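Local coordinates for protein putative hexulose 6 phosphate synthase (Salmonella typhimurium, PDB 3F4W) that is a putative enzyme of the HUMPS family, folded as a closed TIM barrel of eight parallel strands and paired with a second copy of itself, at residues E69-F74 with A99-K104; D59-D64 with Y80-G85; V106-I111 with A126-L131. All blocks are in the same frame, centred on the assembly; numbering follows the deposited sequence.

In the fold
All three contacts belong to one sector of the TIM barrel. Contacts 2 and 3 are buried in its wall and contact 1 lies in the helical layer outside. Contact 2 joins strands 55-62 and 80-84, contact 3 joins 105-109 and the start of 130-134, and strands 80-84 and 105-109 are themselves neighbours, so the two contacts continue one sheet. Contact 1 packs the helices 66-75 and 89-102 and touches the wall through Phe-74 on Val-81 and Ala-99 on Val-106. Chemistry differs with place: of the two buried contacts, contact 2 holds a polar network and contact 3 is mostly aliphatic, while contact 1 grades from an apolar inner side to a water-bridged outer edge.

Contact 1. Residues E69-F74 with A99-K104; sequences ESQLLF and AKEAGK
In the outer layer of the TIM barrel, Phe-74 of helix 66-75 packs against Ala-99 and Ala-102 at the C-terminal end of helix 89-102 and Lys-104 just beyond it. The oblique phenyl ring brings CE2 to 3.5 Å from Ala-99 CA, while CZ rests by the Ala-99 methyl and Phe-74 CB meets Ala-102 CB at 4.1 Å. CG stands anti to the carbonyl carbon (chi1 -73°), which sends the ring between the helices. On the same side of the ring, nearer CD1 and CE1, the extended Lys-104 chain slides past in the opposite direction, its CD 3.2 Å from Phe-74 CD1. That course delivers Lys-104 NZ to Phe-74 O at 2.8 Å, tilted 31° from the carbonyl plane. Ala-78 O accepts a second bond from the same ammonium, which thus joins the end of helix 66-75 and the loop before strand 80-84 to the segment after helix 89-102.

Nearer the surface Gln-71 and Glu-101 do not bond directly. One water donates to Gln-71 OE1 (2.7 Å) and to Glu-101 OE1 (2.6 Å); another donates to the same two oxygens, weakly to the amide. Helix 89-102 closes with Lys-104 N on Ala-99 O and Gly-103 N on Lys-100 O, with positive phi at Gly-103: a Schellman motif, turning the chain into the next strand of the beta/alpha barrel.

Contact 2. Residues D59-D64 with Y80-G85; sequences DAKIMD and YVTVLG
Thr-82 of strand 80-84 meets Asp-59 and Lys-61 of strand 55-62 in the wall of the TIM barrel, the two strands of a beta-alpha-beta unit with helix 66-75 as crossover. The threonine hydroxyl does double duty: OG1 donates to Asp-59 OD1 at 2.7 Å, on that oxygen's anti lone pair, and accepts from Lys-61 N at 2.9 Å. With chi1 at 56°, OG1 lies between the backbone N and the carbonyl carbon and leans to the neighbouring strand. The other carboxylate oxygen, Asp-59 OD2, takes a salt bridge from Lys-61 NZ at 2.8 Å, met from 36° above the carboxylate plane. Asp-59 is thus gripped at both oxygens, and the buried ammonium has a second partner in Thr-33 OG1.

Further along, the strands pair as parallel neighbours around Ile-62 and Val-83. Ile-62 N donates to Thr-82 O at 3.0 Å, and Ile-62 O receives Leu-84 N at 2.9 Å, nearly straight. Ile-62 and Val-83 turn toward helix 89-102, touching Cys-95. Leu-84 crosses Lys-61, also packs on Leu-84 of the second subunit, and sets its CD2 3.9 Å from Met-63 SD.

Contact 3. Residues V106-I111 with A126-L131; sequences VVVDMI and AGADML
Val-108 and Leu-131 lie side by side where strands 105-109 and 130-134 pair in parallel, the two strands of a beta-alpha-beta unit of the TIM barrel with helix 116-126 as crossover. Leu-131 CD2 fits against the branch point of Val-108, 3.7 Å from its CB. The CG2 methyl of Val-108 faces the notch between that leucine methyl and Ala-128 CB, 3.9 Å from the latter. Leu-123 of helix 116-126 closes over Val-108 from outside, and Met-110 bends its chain back over the same region, bringing CG alongside Leu-131 CB.

The barrel-facing side is shaped differently. Met-130 is extended, with CG anti to its backbone N (chi1 -177°), and this straight chain presents CG, SD and CE in a row to the single CG2 methyl of Val-107, closest at SD (3.7 Å). Between these two layers the backbones join through Val-108 N and Met-130 O at 2.9 Å, backed by a CA-H...O contact from Leu-131 CA to Val-108 O. Before strand 130-134 begins, one water bridges the two segments, donating to Val-106 O at 2.9 Å and accepting from Asp-129 N at 2.7 Å.

Contact 1. Residues E69-F74 with A99-K104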
loop_
_atom_site.group_PDB
_atom_site.type_symbol
_atom_site.label_atom_id
_atom_site.label_comp_id
_atom_site.label_asym_id
_atom_site.label_seq_id
_atom_site.Cartn_x
_atom_site.Cartn_y
_atom_site.Cartn_z
ATOM N N GLU A 69 1.929 -3.315 -10.893
ATOM C CA GLU A 69 2.040 -2.020 -10.243
ATOM C C GLU A 69 3.457 -1.441 -10.355
ATOM O O GLU A 69 3.630 -0.239 -10.568
ATOM C CB GLU A 69 1.592 -2.105 -8.787
ATOM C CG GLU A 69 1.681 -0.783 -8.066
ATOM C CD GLU A 69 0.830 -0.737 -6.814
ATOM O OE1 GLU A 69 0.961 0.241 -6.050
ATOM O OE2 GLU A 69 0.028 -1.672 -6.600
ATOM N N SER A 70 4.465 -2.298 -10.225
ATOM C CA SER A 70 5.848 -1.860 -10.394
ATOM C C SER A 70 6.080 -1.279 -11.787
ATOM O O SER A 70 6.677 -0.210 -11.937
ATOM C CB SER A 70 6.823 -3.016 -10.139
ATOM O OG SER A 70 6.846 -3.365 -8.766
ATOM N N GLN A 71 5.591 -1.984 -12.800
ATOM C CA GLN A 71 5.774 -1.577 -14.191
ATOM C C GLN A 71 5.083 -0.245 -14.468
ATOM O O GLN A 71 5.633 0.631 -15.133
ATOM C CB GLN A 71 5.235 -2.661 -15.126
ATOM C CG GLN A 71 5.606 -2.492 -16.584
ATOM C CD GLN A 71 5.038 -3.599 -17.450
ATOM O OE1 GLN A 71 5.776 -4.354 -18.077
ATOM N NE2 GLN A 71 3.717 -3.708 -17.475
ATOM N N LEU A 72 3.871 -0.097 -13.948
ATOM C CA LEU A 72 3.139 1.156 -14.058
ATOM C C LEU A 72 3.978 2.316 -13.530
ATOM O O LEU A 72 4.029 3.394 -14.126
ATOM C CB LEU A 72 1.834 1.060 -13.264
ATOM C CG LEU A 72 1.040 2.354 -13.142
ATOM C CD1 LEU A 72 0.471 2.723 -14.495
ATOM C CD2 LEU A 72 -0.064 2.200 -12.115
ATOM N N LEU A 73 4.632 2.082 -12.399
ATOM C CA LEU A 73 5.432 3.096 -11.730
ATOM C C LEU A 73 6.718 3.389 -12.494
ATOM O O LEU A 73 7.102 4.547 -12.664
ATOM C CB LEU A 73 5.767 2.630 -10.312
ATOM C CG LEU A 73 4.889 3.073 -9.135
ATOM C CD1 LEU A 73 3.606 3.755 -9.564
ATOM C CD2 LEU A 73 4.614 1.899 -8.196
ATOM N N PHE A 74 7.384 2.335 -12.952
ATOM C CA PHE A 74 8.631 2.495 -13.691
ATOM C C PHE A 74 8.379 3.167 -15.032
ATOM O O PHE A 74 9.122 4.063 -15.429
ATOM C CB PHE A 74 9.340 1.151 -13.883
ATOM C CG PHE A 74 9.966 0.613 -12.627
ATOM C CD1 PHE A 74 10.777 1.418 -11.844
ATOM C CD2 PHE A 74 9.761 -0.700 -12.240
ATOM C CE1 PHE A 74 11.358 0.933 -10.694
ATOM C CE2 PHE A 74 10.341 -1.194 -11.089
ATOM C CZ PHE A 74 11.140 -0.378 -10.314
ATOM N N ALA A 99 11.612 -4.484 -12.173
ATOM C CA ALA A 99 12.739 -3.566 -12.055
ATOM C C ALA A 99 13.858 -3.944 -13.022
ATOM O O ALA A 99 14.415 -3.080 -13.703
ATOM C CB ALA A 99 13.258 -3.535 -10.623
ATOM N N LYS A 100 14.175 -5.233 -13.088
ATOM C CA LYS A 100 15.236 -5.709 -13.969
ATOM C C LYS A 100 14.933 -5.375 -15.424
ATOM O O LYS A 100 15.811 -4.933 -16.164
ATOM C CB LYS A 100 15.447 -7.215 -13.812
ATOM C CG LYS A 100 15.879 -7.652 -12.421
ATOM C CD LYS A 100 17.251 -7.107 -12.051
ATOM C CE LYS A 100 17.730 -7.696 -10.727
ATOM N NZ LYS A 100 19.027 -7.113 -10.276
ATOM N N GLU A 101 13.688 -5.592 -15.837
ATOM C CA GLU A 101 13.279 -5.256 -17.197
ATOM C C GLU A 101 13.544 -3.786 -17.492
ATOM O O GLU A 101 13.916 -3.427 -18.608
ATOM C CB GLU A 101 11.796 -5.571 -17.409
ATOM C CG GLU A 101 11.463 -7.044 -17.257
ATOM C CD GLU A 101 9.974 -7.304 -17.131
ATOM O OE1 GLU A 101 9.174 -6.453 -17.578
ATOM O OE2 GLU A 101 9.612 -8.366 -16.584
ATOM N N ALA A 102 13.358 -2.944 -16.481
ATOM C CA ALA A 102 13.462 -1.500 -16.645
ATOM C C ALA A 102 14.866 -0.979 -16.351
ATOM O O ALA A 102 15.154 0.200 -16.550
ATOM C CB ALA A 102 12.445 -0.801 -15.758
ATOM N N GLY A 103 15.737 -1.863 -15.876
ATOM C CA GLY A 103 17.064 -1.470 -15.447
ATOM C C GLY A 103 16.990 -0.571 -14.229
ATOM O O GLY A 103 17.876 0.246 -13.992
ATOM N N LYS A 104 15.925 -0.722 -13.453
ATOM C CA LYS A 104 15.733 0.108 -12.272
ATOM C C LYS A 104 15.824 -0.714 -10.981
ATOM O O LYS A 104 16.441 -1.777 -10.962
ATOM C CB LYS A 104 14.425 0.890 -12.387
ATOM C CG LYS A 104 14.371 1.719 -13.667
ATOM C CD LYS A 104 13.129 2.578 -13.758
ATOM C CE LYS A 104 13.134 3.422 -15.026
ATOM N NZ LYS A 104 11.861 4.184 -15.196
HETATM O O HOH W 1 6.793 -7.423 -18.775
HETATM O O HOH W 2 8.414 -4.016 -17.662
#

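Contact 2. Residues D59-D64 with Y80-G85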
loop_
_atom_site.group_PDB
_atom_site.type_symbol
_atom_site.label_atom_id
_atom_site.label_comp_id
_atom_site.label_asym_id
_atom_site.label_seq_id
_atom_site.Cartn_x
_atom_site.Cartn_y
_atom_site.Cartn_z
ATOM N N ASP A 59 6.954 5.612 -3.525
ATOM C CA ASP A 59 6.696 4.876 -2.295
ATOM C C ASP A 59 5.326 4.206 -2.328
ATOM O O ASP A 59 4.437 4.541 -1.542
ATOM C CB ASP A 59 6.797 5.795 -1.081
ATOM C CG ASP A 59 6.893 5.028 0.219
ATOM O OD1 ASP A 59 7.259 3.834 0.183
ATOM O OD2 ASP A 59 6.603 5.620 1.277
ATOM N N ALA A 60 5.167 3.260 -3.247
ATOM C CA ALA A 60 3.895 2.568 -3.420
ATOM C C ALA A 60 3.590 1.599 -2.276
ATOM O O ALA A 60 2.427 1.282 -2.023
ATOM C CB ALA A 60 3.877 1.839 -4.753
ATOM N N LYS A 61 4.630 1.142 -1.582
ATOM C CA LYS A 61 4.465 0.137 -0.531
ATOM C C LYS A 61 3.636 -1.037 -1.042
ATOM O O LYS A 61 2.649 -1.444 -0.420
ATOM C CB LYS A 61 3.813 0.744 0.716
ATOM C CG LYS A 61 4.747 1.588 1.571
ATOM C CD LYS A 61 4.059 2.009 2.862
ATOM C CE LYS A 61 4.961 2.881 3.721
ATOM N NZ LYS A 61 5.103 4.247 3.153
ATOM N N ILE A 62 4.053 -1.575 -2.181
ATOM C CA ILE A 62 3.350 -2.663 -2.844
ATOM C C ILE A 62 3.156 -3.889 -1.950
ATOM O O ILE A 62 4.079 -4.331 -1.261
ATOM C CB ILE A 62 4.083 -3.069 -4.135
ATOM C CG1 ILE A 62 4.076 -1.903 -5.126
ATOM C CG2 ILE A 62 3.432 -4.287 -4.762
ATOM C CD1 ILE A 62 4.922 -2.143 -6.360
ATOM N N MET A 63 1.941 -4.431 -1.966
ATOM C CA MET A 63 1.595 -5.583 -1.146
ATOM C C MET A 63 1.110 -6.728 -2.028
ATOM O O MET A 63 1.100 -7.886 -1.614
ATOM C CB MET A 63 0.499 -5.206 -0.147
ATOM C CG MET A 63 0.169 -6.293 0.869
ATOM S SD MET A 63 1.512 -6.526 2.049
ATOM C CE MET A 63 0.954 -7.952 2.989
ATOM N N ASP A 64 0.708 -6.394 -3.248
ATOM C CA ASP A 64 0.151 -7.376 -4.168
ATOM C C ASP A 64 0.227 -6.832 -5.585
ATOM O O ASP A 64 0.484 -5.643 -5.785
ATOM C CB ASP A 64 -1.303 -7.704 -3.793
ATOM C CG ASP A 64 -1.850 -8.908 -4.551
ATOM O OD1 ASP A 64 -3.089 -9.042 -4.662
ATOM O OD2 ASP A 64 -1.040 -9.722 -5.040
ATOM N N TYR A 80 13.043 4.106 -8.493
ATOM C CA TYR A 80 12.854 3.105 -7.448
ATOM C C TYR A 80 11.365 2.924 -7.172
ATOM O O TYR A 80 10.576 3.850 -7.354
ATOM C CB TYR A 80 13.515 3.544 -6.138
ATOM C CG TYR A 80 14.990 3.882 -6.205
ATOM C CD1 TYR A 80 15.952 2.943 -5.861
ATOM C CD2 TYR A 80 15.418 5.151 -6.577
ATOM C CE1 TYR A 80 17.298 3.248 -5.905
ATOM C CE2 TYR A 80 16.768 5.468 -6.625
ATOM C CZ TYR A 80 17.703 4.508 -6.287
ATOM O OH TYR A 80 19.046 4.808 -6.326
ATOM N N VAL A 81 10.987 1.732 -6.725
ATOM C CA VAL A 81 9.659 1.515 -6.157
ATOM C C VAL A 81 9.821 0.743 -4.859
ATOM O O VAL A 81 10.753 -0.046 -4.720
ATOM C CB VAL A 81 8.727 0.731 -7.106
ATOM C CG1 VAL A 81 8.528 1.497 -8.411
ATOM C CG2 VAL A 81 9.272 -0.663 -7.370
ATOM N N THR A 82 8.926 0.977 -3.904
ATOM C CA THR A 82 8.968 0.235 -2.650
ATOM C C THR A 82 7.943 -0.891 -2.640
ATOM O O THR A 82 6.824 -0.735 -3.127
ATOM C CB THR A 82 8.733 1.129 -1.408
ATOM O OG1 THR A 82 7.486 1.823 -1.539
ATOM C CG2 THR A 82 9.864 2.132 -1.239
ATOM N N VAL A 83 8.359 -2.026 -2.094
ATOM C CA VAL A 83 7.486 -3.161 -1.842
ATOM C C VAL A 83 7.631 -3.502 -0.361
ATOM O O VAL A 83 8.699 -3.312 0.218
ATOM C CB VAL A 83 7.879 -4.379 -2.707
ATOM C CG1 VAL A 83 9.274 -4.871 -2.335
ATOM C CG2 VAL A 83 6.871 -5.498 -2.549
ATOM N N LEU A 84 6.560 -3.982 0.257
ATOM C CA LEU A 84 6.578 -4.292 1.684
ATOM C C LEU A 84 7.289 -5.607 1.974
ATOM O O LEU A 84 6.991 -6.629 1.361
ATOM C CB LEU A 84 5.150 -4.356 2.229
ATOM C CG LEU A 84 4.517 -3.133 2.900
ATOM C CD1 LEU A 84 5.329 -1.869 2.707
ATOM C CD2 LEU A 84 3.079 -2.960 2.409
ATOM N N GLY A 85 8.218 -5.579 2.924
ATOM C CA GLY A 85 8.911 -6.782 3.346
ATOM C C GLY A 85 7.968 -7.813 3.942
ATOM O O GLY A 85 8.272 -9.006 3.957
#

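Contact 3. Residues V106-I111 with A126-L131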
loop_
_atom_site.group_PDB
_atom_site.type_symbol
_atom_site.label_atom_id
_atom_site.label_comp_id
_atom_site.label_asym_id
_atom_site.label_seq_id
_atom_site.Cartn_x
_atom_site.Cartn_y
_atom_site.Cartn_z
ATOM N N VAL A 106 14.165 -2.030 -7.002
ATOM C CA VAL A 106 13.161 -2.223 -5.967
ATOM C C VAL A 106 13.780 -2.029 -4.580
ATOM O O VAL A 106 14.886 -2.495 -4.304
ATOM C CB VAL A 106 12.535 -3.627 -6.056
ATOM C CG1 VAL A 106 11.851 -4.004 -4.736
ATOM C CG2 VAL A 106 11.558 -3.702 -7.227
ATOM N N VAL A 107 13.062 -1.319 -3.719
ATOM C CA VAL A 107 13.463 -1.157 -2.331
ATOM C C VAL A 107 12.453 -1.881 -1.450
ATOM O O VAL A 107 11.256 -1.596 -1.508
ATOM C CB VAL A 107 13.493 0.329 -1.929
ATOM C CG1 VAL A 107 13.746 0.461 -0.437
ATOM C CG2 VAL A 107 14.551 1.080 -2.732
ATOM N N VAL A 108 12.920 -2.833 -0.649
ATOM C CA VAL A 108 12.017 -3.560 0.234
ATOM C C VAL A 108 11.898 -2.811 1.556
ATOM O O VAL A 108 12.866 -2.710 2.309
ATOM C CB VAL A 108 12.494 -4.998 0.500
ATOM C CG1 VAL A 108 11.442 -5.762 1.300
ATOM C CG2 VAL A 108 12.788 -5.714 -0.803
ATOM N N ASP A 109 10.714 -2.265 1.818
ATOM C CA ASP A 109 10.465 -1.510 3.042
ATOM C C ASP A 109 10.096 -2.470 4.159
ATOM O O ASP A 109 9.068 -3.146 4.096
ATOM C CB ASP A 109 9.347 -0.491 2.817
ATOM C CG ASP A 109 9.094 0.387 4.033
ATOM O OD1 ASP A 109 8.543 1.490 3.858
ATOM O OD2 ASP A 109 9.435 -0.013 5.161
ATOM N N MET A 110 10.937 -2.515 5.187
ATOM C CA MET A 110 10.819 -3.513 6.242
ATOM C C MET A 110 9.938 -3.063 7.398
ATOM O O MET A 110 10.013 -3.618 8.491
ATOM C CB MET A 110 12.210 -3.869 6.771
ATOM C CG MET A 110 13.153 -4.344 5.689
ATOM S SD MET A 110 12.630 -5.924 5.013
ATOM C CE MET A 110 12.964 -6.991 6.405
ATOM N N ILE A 111 9.104 -2.059 7.159
ATOM C CA ILE A 111 8.212 -1.574 8.205
ATOM C C ILE A 111 7.336 -2.708 8.754
ATOM O O ILE A 111 6.793 -3.510 7.995
ATOM C CB ILE A 111 7.344 -0.391 7.709
ATOM C CG1 ILE A 111 6.445 0.131 8.834
ATOM C CG2 ILE A 111 6.515 -0.792 6.491
ATOM C CD1 ILE A 111 5.561 1.284 8.410
ATOM N N ALA A 126 16.374 -14.571 -1.765
ATOM C CA ALA A 126 15.325 -14.524 -2.782
ATOM C C ALA A 126 15.638 -13.503 -3.874
ATOM O O ALA A 126 14.959 -13.456 -4.901
ATOM C CB ALA A 126 13.972 -14.226 -2.145
ATOM N N GLY A 127 16.663 -12.685 -3.649
ATOM C CA GLY A 127 17.131 -11.757 -4.663
ATOM C C GLY A 127 17.066 -10.285 -4.293
ATOM O O GLY A 127 17.519 -9.432 -5.059
ATOM N N ALA A 128 16.499 -9.976 -3.130
ATOM C CA ALA A 128 16.353 -8.584 -2.716
ATOM C C ALA A 128 17.710 -7.922 -2.503
ATOM O O ALA A 128 18.570 -8.443 -1.793
ATOM C CB ALA A 128 15.488 -8.471 -1.468
ATOM N N ASP A 129 17.863 -6.750 -3.110
ATOM C CA ASP A 129 19.146 -6.097 -3.308
ATOM C C ASP A 129 19.268 -4.845 -2.446
ATOM O O ASP A 129 20.369 -4.358 -2.191
ATOM C CB ASP A 129 19.246 -5.690 -4.781
ATOM C CG ASP A 129 20.640 -5.821 -5.328
ATOM O OD1 ASP A 129 21.601 -5.668 -4.547
ATOM O OD2 ASP A 129 20.776 -6.079 -6.542
ATOM N N MET A 130 18.127 -4.318 -2.018
ATOM C CA MET A 130 18.093 -3.068 -1.272
ATOM C C MET A 130 16.948 -3.093 -0.276
ATOM O O MET A 130 15.795 -3.317 -0.651
ATOM C CB MET A 130 17.922 -1.893 -2.231
ATOM C CG MET A 130 17.954 -0.526 -1.572
ATOM S SD MET A 130 18.271 0.770 -2.787
ATOM C CE MET A 130 18.270 2.221 -1.736
ATOM N N LEU A 131 17.269 -2.857 0.990
ATOM C CA LEU A 131 16.289 -2.958 2.062
ATOM C C LEU A 131 16.279 -1.667 2.862
ATOM O O LEU A 131 17.324 -1.062 3.093
ATOM C CB LEU A 131 16.629 -4.127 2.992
ATOM C CG LEU A 131 17.017 -5.458 2.339
ATOM C CD1 LEU A 131 17.585 -6.428 3.374
ATOM C CD2 LEU A 131 15.832 -6.075 1.591
HETATM O O HOH W 3 15.620 -5.213 -3.521
#